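Local coordinates for protein putative beta-glucosidase (Bifidobacterium adolescentis, PDB 5WAB) that hydrolyses beta-glucosidic linkages as a family 3 glycoside hydrolase, and probably also releases terminal alpha-L-arabinopyranosyl groups from ginsenoside Rb2, at residues R421-K435 with G451-A463. Numbering follows the deposited sequence.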
# COMPACT_ATOMS: atom_id res chain seq x y z
N ARG A 421 -15.79 1.97 6.50
CA ARG A 421 -16.92 2.53 5.78
C ARG A 421 -18.05 1.51 5.68
O ARG A 421 -17.84 0.30 5.79
CB ARG A 421 -16.49 2.99 4.38
CG ARG A 421 -15.77 4.32 4.38
CD ARG A 421 -14.84 4.44 3.19
NE ARG A 421 -15.52 4.59 1.91
CZ ARG A 421 -15.08 4.05 0.78
NH1 ARG A 421 -13.99 3.29 0.77
NH2 ARG A 421 -15.75 4.25 -0.35
N GLU A 422 -19.26 2.01 5.49
CA GLU A 422 -20.42 1.17 5.25
C GLU A 422 -20.99 1.33 3.85
O GLU A 422 -21.91 0.59 3.49
CB GLU A 422 -21.50 1.44 6.30
CG GLU A 422 -21.12 0.92 7.68
CD GLU A 422 -22.17 1.17 8.73
OE1 GLU A 422 -23.09 1.98 8.47
OE2 GLU A 422 -22.09 0.55 9.81
N THR A 423 -20.47 2.27 3.07
CA THR A 423 -20.88 2.45 1.69
C THR A 423 -19.67 2.89 0.88
O THR A 423 -18.74 3.50 1.41
CB THR A 423 -22.00 3.48 1.55
OG1 THR A 423 -22.36 3.63 0.17
CG2 THR A 423 -21.55 4.83 2.10
N LEU A 424 -19.70 2.58 -0.42
CA LEU A 424 -18.68 3.08 -1.33
C LEU A 424 -19.04 4.43 -1.93
O LEU A 424 -18.16 5.11 -2.47
CB LEU A 424 -18.43 2.06 -2.46
CG LEU A 424 -17.74 0.76 -2.04
CD1 LEU A 424 -17.56 -0.19 -3.21
CD2 LEU A 424 -16.41 1.06 -1.38
N ASP A 425 -20.30 4.85 -1.81
CA ASP A 425 -20.79 6.03 -2.51
C ASP A 425 -20.22 7.32 -1.90
O ASP A 425 -19.92 7.39 -0.71
CB ASP A 425 -22.32 6.07 -2.46
CG ASP A 425 -22.96 4.81 -3.04
OD1 ASP A 425 -22.36 4.19 -3.94
OD2 ASP A 425 -24.07 4.44 -2.60
N ILE A 426 -20.07 8.33 -2.75
CA ILE A 426 -19.78 9.70 -2.33
C ILE A 426 -21.07 10.30 -1.80
O ILE A 426 -22.15 9.73 -2.04
CB ILE A 426 -19.18 10.52 -3.47
CG1 ILE A 426 -20.24 10.79 -4.54
CG2 ILE A 426 -17.96 9.81 -4.04
CD1 ILE A 426 -19.78 11.71 -5.65
N PRO A 427 -21.04 11.42 -1.07
CA PRO A 427 -22.29 11.98 -0.53
C PRO A 427 -23.32 12.26 -1.61
O PRO A 427 -23.00 12.73 -2.70
CB PRO A 427 -21.82 13.27 0.16
CG PRO A 427 -20.42 12.98 0.57
CD PRO A 427 -19.85 12.12 -0.53
N ALA A 428 -24.59 11.97 -1.28
CA ALA A 428 -25.68 12.05 -2.25
C ALA A 428 -25.94 13.48 -2.71
O ALA A 428 -26.31 13.70 -3.87
CB ALA A 428 -26.95 11.46 -1.65
N LYS A 429 -25.77 14.47 -1.82
CA LYS A 429 -25.99 15.85 -2.23
C LYS A 429 -24.94 16.31 -3.24
O LYS A 429 -25.22 17.21 -4.04
CB LYS A 429 -26.04 16.75 -1.00
CG LYS A 429 -24.76 16.78 -0.17
CD LYS A 429 -24.94 17.69 1.04
CE LYS A 429 -23.67 17.77 1.86
NZ LYS A 429 -23.81 18.68 3.03
N GLN A 430 -23.74 15.72 -3.21
CA GLN A 430 -22.74 16.00 -4.23
C GLN A 430 -23.14 15.40 -5.58
O GLN A 430 -22.83 15.97 -6.63
CB GLN A 430 -21.38 15.46 -3.81
CG GLN A 430 -20.84 16.07 -2.54
CD GLN A 430 -19.45 15.57 -2.24
OE1 GLN A 430 -18.74 15.11 -3.13
NE2 GLN A 430 -19.05 15.67 -0.98
N VAL A 431 -23.78 14.24 -5.57
CA VAL A 431 -24.30 13.67 -6.81
C VAL A 431 -25.44 14.53 -7.35
O VAL A 431 -25.53 14.77 -8.56
CB VAL A 431 -24.73 12.22 -6.60
CG1 VAL A 431 -25.29 11.65 -7.88
CG2 VAL A 431 -23.55 11.39 -6.13
N GLU A 432 -26.32 15.01 -6.47
CA GLU A 432 -27.41 15.87 -6.92
C GLU A 432 -26.88 17.14 -7.56
O GLU A 432 -27.41 17.59 -8.58
CB GLU A 432 -28.34 16.22 -5.75
CG GLU A 432 -29.27 15.09 -5.34
CD GLU A 432 -29.91 15.35 -3.98
OE1 GLU A 432 -29.58 14.62 -3.02
OE2 GLU A 432 -30.73 16.28 -3.88
N LEU A 433 -25.84 17.74 -6.98
CA LEU A 433 -25.26 18.94 -7.56
C LEU A 433 -24.67 18.66 -8.93
O LEU A 433 -24.81 19.46 -9.86
CB LEU A 433 -24.20 19.52 -6.63
CG LEU A 433 -23.41 20.68 -7.24
CD1 LEU A 433 -24.29 21.91 -7.37
CD2 LEU A 433 -22.19 20.98 -6.40
N LEU A 434 -23.99 17.52 -9.08
CA LEU A 434 -23.44 17.15 -10.38
C LEU A 434 -24.55 17.00 -11.42
O LEU A 434 -24.41 17.49 -12.55
CB LEU A 434 -22.64 15.85 -10.26
CG LEU A 434 -22.14 15.22 -11.56
CD1 LEU A 434 -21.30 16.19 -12.38
CD2 LEU A 434 -21.37 13.94 -11.26
N LYS A 435 -25.66 16.35 -11.06
CA LYS A 435 -26.77 16.21 -11.99
C LYS A 435 -27.33 17.57 -12.39
O LYS A 435 -27.64 17.80 -13.57
CB LYS A 435 -27.89 15.35 -11.38
CG LYS A 435 -27.54 13.88 -11.17
CD LYS A 435 -28.51 13.21 -10.19
CE LYS A 435 -28.61 11.71 -10.43
NZ LYS A 435 -27.28 11.02 -10.42
N GLY A 451 -9.93 8.58 0.45
CA GLY A 451 -8.89 7.70 0.95
C GLY A 451 -8.98 6.27 0.46
O GLY A 451 -7.96 5.57 0.45
N SER A 452 -10.16 5.82 0.05
CA SER A 452 -10.33 4.48 -0.49
C SER A 452 -11.38 4.53 -1.59
O SER A 452 -11.98 5.57 -1.86
CB SER A 452 -10.69 3.47 0.60
OG SER A 452 -10.60 2.15 0.10
N VAL A 453 -11.60 3.37 -2.24
CA VAL A 453 -12.42 3.31 -3.45
C VAL A 453 -13.79 3.91 -3.19
O VAL A 453 -14.47 3.56 -2.22
CB VAL A 453 -12.54 1.86 -3.93
CG1 VAL A 453 -13.67 1.73 -4.92
CG2 VAL A 453 -11.26 1.41 -4.59
N VAL A 454 -14.20 4.81 -4.07
CA VAL A 454 -15.58 5.26 -4.13
C VAL A 454 -16.18 4.75 -5.43
O VAL A 454 -15.48 4.51 -6.42
CB VAL A 454 -15.71 6.80 -4.02
CG1 VAL A 454 -15.12 7.29 -2.71
CG2 VAL A 454 -15.07 7.49 -5.23
N SER A 455 -17.50 4.55 -5.42
CA SER A 455 -18.20 4.17 -6.64
C SER A 455 -18.23 5.33 -7.62
O SER A 455 -18.34 6.50 -7.22
CB SER A 455 -19.62 3.74 -6.30
OG SER A 455 -20.24 4.72 -5.48
N VAL A 456 -18.12 5.01 -8.90
CA VAL A 456 -18.06 6.01 -9.96
C VAL A 456 -19.19 5.85 -10.97
O VAL A 456 -19.83 6.84 -11.35
CB VAL A 456 -16.69 5.99 -10.67
CG1 VAL A 456 -16.64 7.03 -11.77
CG2 VAL A 456 -15.55 6.21 -9.66
N ALA A 457 -19.45 4.62 -11.40
CA ALA A 457 -20.44 4.37 -12.44
C ALA A 457 -21.83 4.97 -12.21
O ALA A 457 -22.44 5.41 -13.19
CB ALA A 457 -20.57 2.85 -12.67
N PRO A 458 -22.38 5.01 -10.99
CA PRO A 458 -23.74 5.57 -10.83
C PRO A 458 -23.89 7.00 -11.33
O PRO A 458 -25.02 7.40 -11.65
CB PRO A 458 -24.00 5.47 -9.32
CG PRO A 458 -22.68 5.16 -8.70
CD PRO A 458 -21.93 4.39 -9.73
N TRP A 459 -22.82 7.79 -11.38
CA TRP A 459 -22.90 9.18 -11.79
C TRP A 459 -21.96 9.56 -12.93
O TRP A 459 -21.95 10.72 -13.35
CB TRP A 459 -22.64 10.11 -10.60
CG TRP A 459 -21.42 9.72 -9.83
CD1 TRP A 459 -21.38 8.95 -8.70
CD2 TRP A 459 -20.06 10.08 -10.12
NE1 TRP A 459 -20.08 8.81 -8.28
CE2 TRP A 459 -19.25 9.49 -9.13
CE3 TRP A 459 -19.46 10.84 -11.13
CZ2 TRP A 459 -17.86 9.63 -9.12
CZ3 TRP A 459 -18.07 10.98 -11.12
CH2 TRP A 459 -17.29 10.38 -10.12
N ALA A 460 -21.14 8.62 -13.42
CA ALA A 460 -20.14 8.94 -14.43
C ALA A 460 -20.74 9.51 -15.71
O ALA A 460 -20.02 10.17 -16.47
CB ALA A 460 -19.31 7.69 -14.74
N GLY A 461 -22.02 9.25 -15.98
CA GLY A 461 -22.64 9.78 -17.18
C GLY A 461 -22.74 11.29 -17.22
O GLY A 461 -22.95 11.86 -18.29
N ASN A 462 -22.60 11.95 -16.08
CA ASN A 462 -22.67 13.40 -16.00
C ASN A 462 -21.30 14.06 -16.10
O ASN A 462 -21.20 15.28 -15.99
CB ASN A 462 -23.38 13.83 -14.72
CG ASN A 462 -24.73 13.17 -14.55
OD1 ASN A 462 -25.73 13.61 -15.12
ND2 ASN A 462 -24.77 12.09 -13.77
N ALA A 463 -20.24 13.28 -16.31
CA ALA A 463 -18.89 13.81 -16.37
C ALA A 463 -18.21 13.30 -17.63
O ALA A 463 -18.24 12.09 -17.91
CB ALA A 463 -18.08 13.41 -15.14
O HOH W 1 -20.77 7.27 -5.70
O HOH W 2 -26.08 9.81 -13.40
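The indole of Trp-459 lies between two unlike neighbours, Ile-426 from across the contact and the carbonyl oxygen of Val-456 from its own loop. Over one face, displaced toward the rim, Ile-426 CD1 makes a CH-pi contact 4.3 Å from the centroid of the five-membered ring; the opposite face has Val-456 O above its centre. At the edge, in plane, NE1 donates to a water that also accepts from Ile-426 N and donates to Ser-455 OG, so one solvent molecule joins both segments. The second flat group, the guanidinium of Arg-421, has two carbonyl oxygens at its edge: Leu-424 O, in plane and weakly bonded by NH2, and Val-453 O, near the plane, to which NH1 adds a weak bond. The modelled separation of Arg-421 NH2 and Val-453 O, 2.4 Å, is shorter than a hydrogen bond should be, so its exact length is doubtful.

With CG turned between the backbone N and the carbonyl carbon (chi1 48°), the indole reaches the side of helix 428-438, where its side chain crosses those of Val-431 and Leu-434 at about a right angle. Leu-434 CD2 comes within 3.6 Å of Trp-459 CE3, while its CG packs against Asn-462 CB. Were Leu-434 cut back to an alanine, a gap would probably open beside the six-membered ring of Trp-459, and Asn-462 CB would lose its apolar neighbour.

Farther along, Ser-455 grips the preceding loop twice. Its N donates to Leu-424 O (3.1 Å), approaching from above the carbonyl plane, and its OG donates to the anti lone pair of Asp-425 OD1 at 2.7 Å. Ile-426 CG2 meanwhile rests on Val-454 CB, 3.8 Å away.

The contact thus illustrates how, in the GH3 C-terminal domain, a loop linking parallel neighbours in a mixed sheet packs against helix 428-438: 451-463 runs from strand 444-449 to strand 465-468, with Trp-459 touching Val-446, Leu-448 and Ile-466 on those strands and Leu-434 reaching Ile-444 and, on strand 403-409, Met-406.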